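Local coordinates for hypothetical leucine rich repeat protein (Pseudoflavonifractor capillosus, PDB 4OJU) that is of unknown function but probably binds other proteins through its BspA-type leucine-rich repeats, which also bind magnesium ions, at residues A[92-97]-A[112-117]; A[66-71]-A[86-91]; A[104-109]-A[130-135]; A[39-44]-A[72-77]. All coordinates share one frame; numbering follows the deposited sequence. Where two conformers were deposited one is given.

Contact 1. Residues A[92-97]-A[112-117]; sequences SDVKLS and DALKEI. With MG (magnesium ion), chain H; EDO (1,2-ethanediol), chain F.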
loop_
_atom_site.group_PDB
_atom_site.type_symbol
_atom_site.label_atom_id
_atom_site.label_comp_id
_atom_site.label_asym_id
_atom_site.label_seq_id
_atom_site.Cartn_x
_atom_site.Cartn_y
_atom_site.Cartn_z
ATOM N N SER A 92 6.897 10.654 -14.544
ATOM C CA SER A 92 7.261 11.367 -13.319
ATOM C C SER A 92 6.596 12.737 -13.212
ATOM O O SER A 92 6.613 13.329 -12.136
ATOM C CB SER A 92 8.776 11.534 -13.232
ATOM O OG SER A 92 9.272 12.266 -14.340
ATOM N N ASP A 93 6.039 13.262 -14.315
ATOM C CA ASP A 93 5.496 14.622 -14.301
ATOM C C ASP A 93 4.089 14.643 -14.862
ATOM O O ASP A 93 3.886 14.429 -16.052
ATOM C CB ASP A 93 6.433 15.551 -15.106
ATOM C CG ASP A 93 6.055 17.026 -15.189
ATOM O OD1 ASP A 93 5.278 17.499 -14.319
ATOM O OD2 ASP A 93 6.579 17.723 -16.090
ATOM N N VAL A 94 3.120 14.895 -13.993
ATOM C CA VAL A 94 1.719 14.915 -14.381
ATOM C C VAL A 94 1.170 16.320 -14.143
ATOM O O VAL A 94 1.194 16.801 -13.010
ATOM C CB VAL A 94 0.892 13.826 -13.636
ATOM C CG1 VAL A 94 -0.583 13.905 -14.020
ATOM C CG2 VAL A 94 1.433 12.428 -13.918
ATOM N N LYS A 95 0.700 16.978 -15.212
ATOM C CA LYS A 95 0.040 18.272 -15.085
ATOM C C LYS A 95 -1.456 18.033 -15.297
ATOM O O LYS A 95 -1.884 17.669 -16.404
ATOM C CB LYS A 95 0.617 19.312 -16.049
ATOM C CG LYS A 95 -0.097 20.681 -16.023
ATOM C CD LYS A 95 0.006 21.429 -14.685
ATOM N N LEU A 96 -2.198 18.285 -14.229
ATOM C CA LEU A 96 -3.637 18.259 -14.205
ATOM C C LEU A 96 -4.072 19.705 -14.232
ATOM O O LEU A 96 -3.353 20.599 -13.751
ATOM C CB LEU A 96 -4.192 17.488 -12.998
ATOM C CG LEU A 96 -3.702 16.042 -12.788
ATOM C CD1 LEU A 96 -4.310 15.438 -11.531
ATOM C CD2 LEU A 96 -4.057 15.164 -13.975
ATOM N N SER A 97 -5.194 19.959 -14.875
ATOM C CA SER A 97 -5.679 21.306 -15.057
ATOM C C SER A 97 -6.988 21.506 -14.341
ATOM O O SER A 97 -7.751 20.564 -14.134
ATOM C CB SER A 97 -5.842 21.608 -16.549
ATOM O OG SER A 97 -4.606 21.572 -17.247
ATOM N N ASP A 112 5.883 3.740 -10.780
ATOM C CA ASP A 112 6.944 3.739 -9.779
ATOM C C ASP A 112 7.883 4.942 -9.826
ATOM O O ASP A 112 8.566 5.167 -8.833
ATOM C CB ASP A 112 7.722 2.414 -9.840
ATOM C CG ASP A 112 6.851 1.190 -9.564
ATOM O OD1 ASP A 112 5.751 1.351 -8.950
ATOM O OD2 ASP A 112 7.292 0.070 -9.890
ATOM N N ALA A 113 7.872 5.743 -10.909
ATOM C CA ALA A 113 8.706 6.950 -10.971
ATOM C C ALA A 113 7.887 8.201 -10.560
ATOM O O ALA A 113 8.431 9.302 -10.532
ATOM C CB ALA A 113 9.275 7.121 -12.372
ATOM N N LEU A 114 6.596 8.031 -10.259
ATOM C CA LEU A 114 5.720 9.153 -9.877
ATOM C C LEU A 114 5.860 9.429 -8.378
ATOM O O LEU A 114 5.450 8.604 -7.552
ATOM C CB LEU A 114 4.271 8.853 -10.286
ATOM C CG LEU A 114 3.254 10.036 -10.189
ATOM C CD1 LEU A 114 3.674 11.252 -11.042
ATOM C CD2 LEU A 114 1.869 9.578 -10.583
ATOM N N LYS A 115 6.519 10.539 -8.024
ATOM C CA LYS A 115 6.807 10.853 -6.606
ATOM C C LYS A 115 5.834 11.859 -5.985
ATOM O O LYS A 115 5.679 11.904 -4.761
ATOM C CB LYS A 115 8.233 11.413 -6.472
ATOM C CG LYS A 115 9.323 10.442 -6.910
ATOM C CD LYS A 115 10.694 11.061 -6.687
ATOM C CE LYS A 115 11.793 10.269 -7.341
ATOM N NZ LYS A 115 13.130 10.709 -6.870
ATOM N N GLU A 116 5.203 12.675 -6.827
ATOM C CA GLU A 116 4.275 13.696 -6.368
ATOM C C GLU A 116 3.219 13.946 -7.417
ATOM O O GLU A 116 3.431 13.686 -8.600
ATOM C CB GLU A 116 5.022 15.016 -6.026
ATOM C CG GLU A 116 5.690 15.702 -7.209
ATOM C CD GLU A 116 6.116 17.133 -6.958
ATOM O OE1 GLU A 116 7.014 17.350 -6.111
ATOM O OE2 GLU A 116 5.569 18.038 -7.628
ATOM N N ILE A 117 2.094 14.497 -6.981
ATOM C CA ILE A 117 1.031 14.914 -7.879
ATOM C C ILE A 117 0.325 16.113 -7.234
ATOM O O ILE A 117 0.231 16.214 -5.994
ATOM C CB ILE A 117 0.077 13.737 -8.252
ATOM C CG1 ILE A 117 -0.730 14.070 -9.539
ATOM C CG2 ILE A 117 -0.829 13.308 -7.063
ATOM C CD1 ILE A 117 -1.359 12.905 -10.288
HETATM MG MG MG H . 6.488 -1.979 -9.621
HETATM C C1 EDO F . 9.186 12.636 -2.888
HETATM O O1 EDO F . 7.873 13.162 -2.746
HETATM C C2 EDO F . 10.033 13.017 -1.658
HETATM O O2 EDO F . 9.387 12.560 -0.484
HETATM O O HOH W 1 3.706 14.919 -11.023
HETATM O O HOH W 2 7.077 12.821 -9.617
HETATM O O HOH W 3 4.596 -1.297 -9.122
HETATM O O HOH W 4 6.374 -2.074 -11.649
HETATM O O HOH W 5 8.525 -2.884 -9.984
HETATM O O HOH W 6 6.988 -2.231 -7.514
#
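V94 and I117 carry the apolar part of this contact, with L114 and L96 beside them. The valine uses both methyls. CG1, anti to the backbone N (chi1 178°), meets CD1 of I117 at 3.9 Å, while CG2 reaches CD1 of L114 at 3.8 Å, the two side chains crossing at nearly a right angle. The same CD1 of I117, carried to the end of an extended side chain (chi2 161°), also lies 4.1 Å from CD1 of L96, and that one methyl touches both V94 and L96. Polar contacts between the backbones are indirect. Segments 92-97 and 112-117 run in roughly the same direction, as successive coils of a leucine-rich repeat solenoid should, but water stands where direct strand bonds might be expected. One water accepts from V94 N and donates to the carbonyl O of E116 at 2.7 Å. A second donates to S92 O at 2.6 Å and accepts from K115 N at 2.8 Å. On its other side, strand 93-95 is bonded directly to V71 of the preceding coil. Metal binding occupies the far end of 112-117: D112 OD2 holds a magnesium ion at 2.2 Å, four waters and E105 of the second subunit completing its shell. D112 OD1, not itself bound to the metal, accepts a hydrogen bond from one of those waters at 2.9 Å.

Contact 2. Residues A[66-71]-A[86-91]; sequences TNITGV and AYCNSL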
loop_
_atom_site.group_PDB
_atom_site.type_symbol
_atom_site.label_atom_id
_atom_site.label_comp_id
_atom_site.label_asym_id
_atom_site.label_seq_id
_atom_site.Cartn_x
_atom_site.Cartn_y
_atom_site.Cartn_z
ATOM N N THR A 66 2.725 2.509 -21.150
ATOM C CA THR A 66 3.431 3.258 -22.213
ATOM C C THR A 66 4.717 3.842 -21.629
ATOM O O THR A 66 4.929 3.784 -20.418
ATOM C CB THR A 66 2.549 4.306 -22.910
ATOM O OG1 THR A 66 2.088 5.233 -21.932
ATOM C CG2 THR A 66 1.382 3.687 -23.661
ATOM N N ASN A 67 5.573 4.397 -22.488
ATOM C CA ASN A 67 6.899 4.901 -22.112
ATOM C C ASN A 67 6.879 6.392 -21.755
ATOM O O ASN A 67 7.941 7.015 -21.703
ATOM C CB ASN A 67 7.861 4.672 -23.299
ATOM C CG ASN A 67 7.514 5.485 -24.538
ATOM O OD1 ASN A 67 6.485 6.170 -24.619
ATOM N ND2 ASN A 67 8.359 5.433 -25.546
ATOM N N ILE A 68 5.689 6.985 -21.578
ATOM C CA ILE A 68 5.616 8.426 -21.329
ATOM C C ILE A 68 6.375 8.820 -20.053
ATOM O O ILE A 68 6.378 8.081 -19.070
ATOM C CB ILE A 68 4.162 8.962 -21.314
ATOM C CG1 ILE A 68 3.303 8.325 -20.195
ATOM C CG2 ILE A 68 3.513 8.814 -22.707
ATOM C CD1 ILE A 68 1.958 9.142 -19.884
ATOM N N THR A 69 7.045 9.972 -20.105
ATOM C CA THR A 69 7.807 10.526 -18.982
ATOM C C THR A 69 7.023 11.658 -18.332
ATOM O O THR A 69 7.241 11.982 -17.170
ATOM C CB THR A 69 9.184 11.006 -19.442
ATOM O OG1 THR A 69 9.010 11.880 -20.561
ATOM C CG2 THR A 69 10.124 9.849 -19.801
ATOM N N GLY A 70 6.141 12.266 -19.098
ATOM C CA GLY A 70 5.329 13.382 -18.638
ATOM C C GLY A 70 4.035 13.494 -19.404
ATOM O O GLY A 70 3.917 12.971 -20.515
ATOM N N VAL A 71 3.050 14.153 -18.809
ATOM C CA VAL A 71 1.762 14.332 -19.448
ATOM C C VAL A 71 1.105 15.628 -18.991
ATOM O O VAL A 71 1.134 15.955 -17.805
ATOM C CB VAL A 71 0.804 13.105 -19.243
ATOM C CG1 VAL A 71 0.481 12.853 -17.769
ATOM C CG2 VAL A 71 -0.491 13.244 -20.072
ATOM N N ALA A 86 -1.919 3.681 -15.893
ATOM C CA ALA A 86 -1.317 2.655 -15.062
ATOM C C ALA A 86 -0.122 1.974 -15.708
ATOM O O ALA A 86 -0.074 1.839 -16.937
ATOM C CB ALA A 86 -2.363 1.622 -14.713
ATOM N N TYR A 87 0.823 1.510 -14.867
ATOM C CA TYR A 87 2.041 0.773 -15.220
ATOM C C TYR A 87 2.953 1.579 -16.155
ATOM O O TYR A 87 3.710 0.998 -16.935
ATOM C CB TYR A 87 1.712 -0.628 -15.801
ATOM C CG TYR A 87 0.732 -1.385 -14.931
ATOM C CD1 TYR A 87 1.124 -1.916 -13.704
ATOM C CD2 TYR A 87 -0.600 -1.521 -15.305
ATOM C CE1 TYR A 87 0.208 -2.552 -12.864
ATOM C CE2 TYR A 87 -1.519 -2.178 -14.484
ATOM C CZ TYR A 87 -1.114 -2.674 -13.256
ATOM O OH TYR A 87 -2.015 -3.323 -12.449
ATOM N N CYS A 88 2.923 2.913 -16.015
ATOM C CA CYS A 88 3.787 3.832 -16.780
ATOM C C CYS A 88 5.011 4.091 -15.926
ATOM O O CYS A 88 5.050 5.017 -15.126
ATOM C CB CYS A 88 3.049 5.114 -17.151
ATOM S SG CYS A 88 1.782 4.875 -18.420
ATOM N N ASN A 89 5.997 3.227 -16.078
ATOM C CA ASN A 89 7.132 3.232 -15.186
ATOM C C ASN A 89 8.134 4.341 -15.407
ATOM O O ASN A 89 8.992 4.517 -14.545
ATOM C CB ASN A 89 7.789 1.867 -15.124
ATOM C CG ASN A 89 7.058 0.975 -14.128
ATOM O OD1 ASN A 89 6.363 1.433 -13.169
ATOM N ND2 ASN A 89 7.171 -0.319 -14.351
ATOM N N SER A 90 7.961 5.175 -16.444
ATOM C CA SER A 90 8.854 6.323 -16.613
ATOM C C SER A 90 8.106 7.622 -16.338
ATOM O O SER A 90 8.697 8.684 -16.414
ATOM C CB SER A 90 9.458 6.352 -18.014
ATOM O OG SER A 90 10.186 5.164 -18.245
ATOM N N LEU A 91 6.824 7.547 -15.992
ATOM C CA LEU A 91 6.002 8.739 -15.786
ATOM C C LEU A 91 6.355 9.423 -14.466
ATOM O O LEU A 91 6.147 8.846 -13.396
ATOM C CB LEU A 91 4.504 8.385 -15.866
ATOM C CG LEU A 91 3.491 9.534 -15.712
ATOM C CD1 LEU A 91 3.715 10.650 -16.752
ATOM C CD2 LEU A 91 2.072 9.016 -15.799
HETATM O O HOH W 7 6.004 5.588 -18.587
HETATM O O HOH W 8 6.297 1.574 -18.765
HETATM O O HOH W 9 10.401 6.292 -21.514
#
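I68 and L91 lie side by side and point the same way, filling the interior between successive coils of the leucine-rich repeat solenoid. This inner half is close-packed. CD1 of I68 touches CD1 of L91 at 3.9 Å, and that leucine methyl also rests 3.7 Å from CA of G70 and meets CG1 of V71. L91 reaches them because its CG stands anti to the backbone N (chi1 -178°). C88 closes the row: its SG packs against CG1 of I68 and lies 3.5 Å from OG1 of T66, a hydroxyl bonded to F63 O. Cutting I68 back to an alanine is likely to open a gap between L91 and C88 and leave the leucine methyls freer to turn. The outer half is looser and wet. There the main chains are joined through water and by a CA-H...O contact, from CA of T69 to O of S90 at 3.3 Å. L91 N, though near I68 O, instead closes the type I turn on C88 O. One water takes over the bridging: it donates to T66 O and to I68 O, the latter at 2.6 Å, and accepts from S90 N at 2.9 Å.

Contact 3. Residues A[104-109]-A[130-135]; sequences NELAFA and FRWSNA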
loop_
_atom_site.group_PDB
_atom_site.type_symbol
_atom_site.label_atom_id
_atom_site.label_comp_id
_atom_site.label_asym_id
_atom_site.label_seq_id
_atom_site.Cartn_x
_atom_site.Cartn_y
_atom_site.Cartn_z
ATOM N N ASN A 104 -10.655 8.273 -11.717
ATOM C CA ASN A 104 -11.188 6.927 -11.523
ATOM C C ASN A 104 -10.165 5.983 -10.976
ATOM O O ASN A 104 -8.979 6.285 -10.904
ATOM C CB ASN A 104 -11.792 6.368 -12.803
ATOM C CG ASN A 104 -13.168 6.922 -13.033
ATOM O OD1 ASN A 104 -14.154 6.427 -12.505
ATOM N ND2 ASN A 104 -13.256 8.016 -13.726
ATOM N N GLU A 105 -10.647 4.813 -10.576
ATOM C CA GLU A 105 -9.862 3.814 -9.895
ATOM C C GLU A 105 -8.561 3.479 -10.632
ATOM O O GLU A 105 -8.546 3.261 -11.850
ATOM C CB GLU A 105 -10.722 2.571 -9.631
ATOM C CG GLU A 105 -10.376 1.292 -10.366
ATOM C CD GLU A 105 -11.323 0.137 -10.096
ATOM O OE1 GLU A 105 -12.047 0.166 -9.074
ATOM O OE2 GLU A 105 -11.349 -0.800 -10.919
ATOM N N LEU A 106 -7.461 3.465 -9.873
ATOM C CA LEU A 106 -6.154 3.037 -10.336
ATOM C C LEU A 106 -5.638 3.825 -11.563
ATOM O O LEU A 106 -4.793 3.313 -12.306
ATOM C CB LEU A 106 -6.223 1.528 -10.661
ATOM C CG LEU A 106 -6.704 0.587 -9.557
ATOM C CD1 LEU A 106 -6.934 -0.828 -10.113
ATOM C CD2 LEU A 106 -5.696 0.545 -8.452
ATOM N N ALA A 107 -6.110 5.055 -11.775
ATOM C CA ALA A 107 -5.726 5.878 -12.941
ATOM C C ALA A 107 -4.206 6.112 -13.010
ATOM O O ALA A 107 -3.654 6.172 -14.100
ATOM C CB ALA A 107 -6.456 7.215 -12.903
ATOM N N PHE A 108 -3.525 6.189 -11.853
ATOM C CA PHE A 108 -2.066 6.365 -11.829
ATOM C C PHE A 108 -1.457 5.218 -11.028
ATOM O O PHE A 108 -0.534 5.420 -10.234
ATOM C CB PHE A 108 -1.690 7.749 -11.227
ATOM C CG PHE A 108 -2.153 8.898 -12.089
ATOM C CD1 PHE A 108 -1.397 9.317 -13.179
ATOM C CD2 PHE A 108 -3.368 9.529 -11.840
ATOM C CE1 PHE A 108 -1.836 10.369 -13.988
ATOM C CE2 PHE A 108 -3.815 10.572 -12.663
ATOM C CZ PHE A 108 -3.057 10.963 -13.745
ATOM N N ALA A 109 -1.990 4.009 -11.215
ATOM C CA ALA A 109 -1.543 2.843 -10.455
ATOM C C ALA A 109 -0.222 2.275 -10.941
ATOM O O ALA A 109 0.054 2.271 -12.143
ATOM C CB ALA A 109 -2.601 1.750 -10.495
ATOM N N PHE A 130 -3.705 5.805 -6.971
ATOM C CA PHE A 130 -2.255 5.672 -6.807
ATOM C C PHE A 130 -1.794 4.336 -6.225
ATOM O O PHE A 130 -0.609 4.194 -5.897
ATOM C CB PHE A 130 -1.783 6.826 -5.918
ATOM C CG PHE A 130 -2.418 8.151 -6.324
ATOM C CD1 PHE A 130 -2.128 8.733 -7.554
ATOM C CD2 PHE A 130 -3.259 8.836 -5.453
ATOM C CE1 PHE A 130 -2.712 9.947 -7.929
ATOM C CE2 PHE A 130 -3.841 10.047 -5.827
ATOM C CZ PHE A 130 -3.568 10.588 -7.066
ATOM N N ARG A 131 -2.692 3.337 -6.164
ATOM C CA ARG A 131 -2.350 2.015 -5.627
ATOM C C ARG A 131 -1.116 1.450 -6.327
ATOM O O ARG A 131 -1.008 1.571 -7.551
ATOM C CB ARG A 131 -3.525 1.039 -5.775
ATOM C CG ARG A 131 -3.398 -0.202 -4.874
ATOM C CD ARG A 131 -4.713 -0.944 -4.854
ATOM N NE ARG A 131 -4.633 -2.194 -4.100
ATOM C CZ ARG A 131 -5.639 -3.059 -3.979
ATOM N NH1 ARG A 131 -6.817 -2.796 -4.522
ATOM N NH2 ARG A 131 -5.476 -4.181 -3.295
ATOM N N TRP A 132 -0.169 0.892 -5.534
ATOM C CA TRP A 132 1.089 0.254 -5.972
ATOM C C TRP A 132 2.110 1.254 -6.527
ATOM O O TRP A 132 3.203 0.839 -6.910
ATOM C CB TRP A 132 0.857 -0.888 -7.011
ATOM C CG TRP A 132 -0.215 -1.862 -6.621
ATOM C CD1 TRP A 132 -0.284 -2.589 -5.472
ATOM C CD2 TRP A 132 -1.411 -2.158 -7.358
ATOM N NE1 TRP A 132 -1.446 -3.329 -5.451
ATOM C CE2 TRP A 132 -2.149 -3.094 -6.601
ATOM C CE3 TRP A 132 -1.918 -1.745 -8.606
ATOM C CZ2 TRP A 132 -3.391 -3.588 -7.021
ATOM C CZ3 TRP A 132 -3.118 -2.283 -9.049
ATOM C CH2 TRP A 132 -3.852 -3.179 -8.250
ATOM N N SER A 133 1.780 2.542 -6.597
ATOM C CA SER A 133 2.770 3.516 -7.042
ATOM C C SER A 133 3.644 3.834 -5.822
ATOM O O SER A 133 3.290 4.688 -4.998
ATOM C CB SER A 133 2.112 4.756 -7.627
ATOM O OG SER A 133 1.432 4.399 -8.815
ATOM N N ASN A 134 4.758 3.081 -5.725
ATOM C CA ASN A 134 5.780 3.025 -4.678
ATOM C C ASN A 134 6.167 4.402 -4.096
ATOM O O ASN A 134 6.009 4.612 -2.890
ATOM C CB ASN A 134 7.056 2.279 -5.203
ATOM C CG ASN A 134 6.877 0.803 -5.595
ATOM O OD1 ASN A 134 5.794 0.213 -5.502
ATOM N ND2 ASN A 134 7.971 0.139 -5.981
ATOM N N ALA A 135 6.631 5.338 -4.939
ATOM C CA ALA A 135 7.143 6.620 -4.464
ATOM C C ALA A 135 6.108 7.737 -4.293
ATOM O O ALA A 135 6.492 8.832 -3.888
ATOM C CB ALA A 135 8.239 7.096 -5.400
#
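S133 reaches across to F108 with a short hydrogen bond, OG donating to the carbonyl O at 2.6 Å in the carbonyl plane (C=O...donor angle 147°). Beside it the side chains of F108 and F130 run alongside each other, CD1 of F130 meeting CB of F108 at 3.8 Å. On the other flank CD2 of L106 touches both CB of R131, at 3.5 Å, and CZ3 of W132, at 3.9 Å, while CB of A109 approaches CE3 of the same indole. Two loops of successive leucine-rich repeat coils are thus stacked, and the phenylalanines continue a ladder in the solenoid core: the ring of F108 meets that of F85 with planes almost parallel. What sets these groups in place lies one shell out. Each loop is shaped by a type II turn, and A109 N bonds back to L106 O. S133 OG is gripped twice, since it is also hydrogen-bonded to C111 N. R131 is extended and its CG sits over the centre of the indole, 3.5 Å above the plane. Its guanidinium continues to a salt bridge with D112 of the second subunit, and W132 NE1 bonds to R131 O of that subunit.

Contact 4. Residues A[39-44]-A[72-77]; sequences ADIPAS and TVPDSV. With EDO (1,2-ethanediol), chain E; EDO (1,2-ethanediol), chain G.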
loop_
_atom_site.group_PDB
_atom_site.type_symbol
_atom_site.label_atom_id
_atom_site.label_comp_id
_atom_site.label_asym_id
_atom_site.label_seq_id
_atom_site.Cartn_x
_atom_site.Cartn_y
_atom_site.Cartn_z
ATOM N N ALA A 39 3.565 13.564 -23.325
ATOM C CA ALA A 39 2.233 13.539 -23.939
ATOM C C ALA A 39 1.502 14.841 -23.669
ATOM O O ALA A 39 0.965 15.037 -22.579
ATOM C CB ALA A 39 1.432 12.351 -23.418
ATOM N N ASP A 40 1.533 15.761 -24.644
ATOM C CA ASP A 40 0.829 17.044 -24.533
ATOM C C ASP A 40 -0.524 16.796 -25.174
ATOM O O ASP A 40 -0.657 16.893 -26.385
ATOM C CB ASP A 40 1.644 18.173 -25.205
ATOM C CG ASP A 40 1.158 19.590 -24.931
ATOM O OD1 ASP A 40 0.330 19.775 -24.000
ATOM O OD2 ASP A 40 1.612 20.514 -25.627
ATOM N N ILE A 41 -1.491 16.335 -24.384
ATOM C CA ILE A 41 -2.800 15.915 -24.889
ATOM C C ILE A 41 -3.584 17.106 -25.440
ATOM O O ILE A 41 -3.757 18.088 -24.719
ATOM C CB ILE A 41 -3.615 15.156 -23.793
ATOM C CG1 ILE A 41 -2.892 13.873 -23.324
ATOM C CG2 ILE A 41 -5.043 14.864 -24.273
ATOM C CD1 ILE A 41 -3.488 13.215 -22.013
ATOM N N PRO A 42 -4.096 17.029 -26.695
ATOM C CA PRO A 42 -4.873 18.174 -27.228
ATOM C C PRO A 42 -6.194 18.351 -26.481
ATOM O O PRO A 42 -6.797 17.369 -26.034
ATOM C CB PRO A 42 -5.095 17.824 -28.697
ATOM C CG PRO A 42 -4.795 16.391 -28.831
ATOM C CD PRO A 42 -3.972 15.933 -27.679
ATOM N N ALA A 43 -6.616 19.611 -26.323
ATOM C CA ALA A 43 -7.872 19.969 -25.653
ATOM C C ALA A 43 -9.079 19.729 -26.567
ATOM O O ALA A 43 -10.213 19.688 -26.096
ATOM C CB ALA A 43 -7.830 21.433 -25.238
ATOM N N SER A 44 -8.841 19.636 -27.873
ATOM C CA SER A 44 -9.917 19.401 -28.824
ATOM C C SER A 44 -9.447 18.535 -29.995
ATOM O O SER A 44 -8.248 18.383 -30.221
ATOM C CB SER A 44 -10.500 20.719 -29.333
ATOM O OG SER A 44 -9.587 21.390 -30.179
ATOM N N THR A 72 0.486 16.343 -19.949
ATOM C CA THR A 72 -0.390 17.471 -19.672
ATOM C C THR A 72 -1.788 17.006 -20.027
ATOM O O THR A 72 -2.035 16.629 -21.171
ATOM C CB THR A 72 0.004 18.738 -20.410
ATOM O OG1 THR A 72 1.262 19.165 -19.915
ATOM C CG2 THR A 72 -1.003 19.860 -20.196
ATOM N N VAL A 73 -2.674 16.975 -19.040
ATOM C CA VAL A 73 -4.086 16.659 -19.203
ATOM C C VAL A 73 -4.762 18.035 -19.361
ATOM O O VAL A 73 -4.684 18.838 -18.433
ATOM C CB VAL A 73 -4.618 15.823 -18.019
ATOM C CG1 VAL A 73 -6.101 15.522 -18.194
ATOM C CG2 VAL A 73 -3.815 14.533 -17.858
ATOM N N PRO A 74 -5.286 18.384 -20.552
ATOM C CA PRO A 74 -5.769 19.762 -20.773
ATOM C C PRO A 74 -7.035 20.086 -19.997
ATOM O O PRO A 74 -7.735 19.165 -19.572
ATOM C CB PRO A 74 -5.998 19.808 -22.281
ATOM C CG PRO A 74 -6.360 18.402 -22.621
ATOM C CD PRO A 74 -5.429 17.570 -21.771
ATOM N N ASP A 75 -7.324 21.421 -19.849
ATOM C CA ASP A 75 -8.452 21.973 -19.089
ATOM C C ASP A 75 -9.825 21.538 -19.636
ATOM O O ASP A 75 -10.859 21.825 -19.021
ATOM C CB ASP A 75 -8.362 23.515 -19.014
ATOM C CG ASP A 75 -8.361 24.267 -20.342
ATOM O OD1 ASP A 75 -8.858 23.707 -21.348
ATOM O OD2 ASP A 75 -7.886 25.430 -20.369
ATOM N N SER A 76 -9.850 20.846 -20.774
ATOM C CA SER A 76 -11.107 20.350 -21.344
ATOM C C SER A 76 -11.547 19.027 -20.628
ATOM O O SER A 76 -12.716 18.658 -20.665
ATOM C CB SER A 76 -10.928 20.102 -22.835
ATOM O OG SER A 76 -9.885 19.155 -23.019
ATOM N N VAL A 77 -10.609 18.327 -19.982
ATOM C CA VAL A 77 -10.866 17.007 -19.368
ATOM C C VAL A 77 -11.614 17.121 -18.036
ATOM O O VAL A 77 -11.187 17.840 -17.120
ATOM C CB VAL A 77 -9.538 16.212 -19.223
ATOM C CG1 VAL A 77 -9.731 14.901 -18.455
ATOM C CG2 VAL A 77 -8.916 15.934 -20.597
HETATM C C1 EDO E . -1.899 21.738 -27.435
HETATM O O1 EDO E . -1.938 21.210 -26.115
HETATM C C2 EDO E . -1.276 20.708 -28.392
HETATM O O2 EDO E . -1.809 19.431 -28.103
HETATM C C1 EDO G . -7.971 21.155 -33.060
HETATM O O1 EDO G . -9.026 20.251 -32.779
HETATM C C2 EDO G . -6.831 20.410 -33.777
HETATM O O2 EDO G . -7.345 19.833 -34.969
HETATM O O HOH W 10 1.773 21.431 -21.688
#
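I41 turns its CG2 branch anti to the backbone N, with CG1 beside that N (chi1 -61°), and so sets CB and CG2 against the ring of P74, CD of the proline lying 3.6 Å from CB of the isoleucine. D40 has its CG anti to N (chi1 -169°), which lays the carboxylate alongside T72. The segments form a parallel beta bridge, D40 to T72, in the three-stranded sheet that runs along the leucine-rich repeat solenoid, with 39-44 at its edge within this chain. T72 N donates to A39 O at 3.0 Å, and I41 N returns a bond to T72 O at 3.3 Å, the second lying in the carbonyl plane. Beyond the bridge the chains hold by packing: the proline's CB meets CB of A43 at 3.8 Å, and S76, whose OG is hydrogen-bonded to V55 O, brings its CB against A43 O. I41 also packs against Y14, I58 and F63; a serine here would lose the CG2 contact with P74 and probably leave a gap beside V73 and those residues. On the outer side, a water donates to D40 OD1 at 3.2 Å and is hydrogen-bonded to T72 OG1 at 2.9 Å, a hydroxyl also bonded to Y38 OH.

From the N terminus, 39-44 comes first and waits for 72-77, so contact 4 closes a loop of 27 residues. Contact 2 crosses it: 66-71 falls within that loop, but its partner 86-91 comes afterwards. Contact 1 opens only when both are closed, and contact 3 then crosses it, its 104-109 preceding 112-117 and its 130-135 following. Two interlocked pairs therefore stand in series. Backbone bonds link them: the strands of 39-44, 66-71 and 92-97 form one parallel sheet, while Y87 N of contact 2 probably hydrogen-bonds to A109 O of contact 3. Contacts 3 and 4 do not touch and lie on opposite sides of the chain's centre, about 20 Å apart between centres.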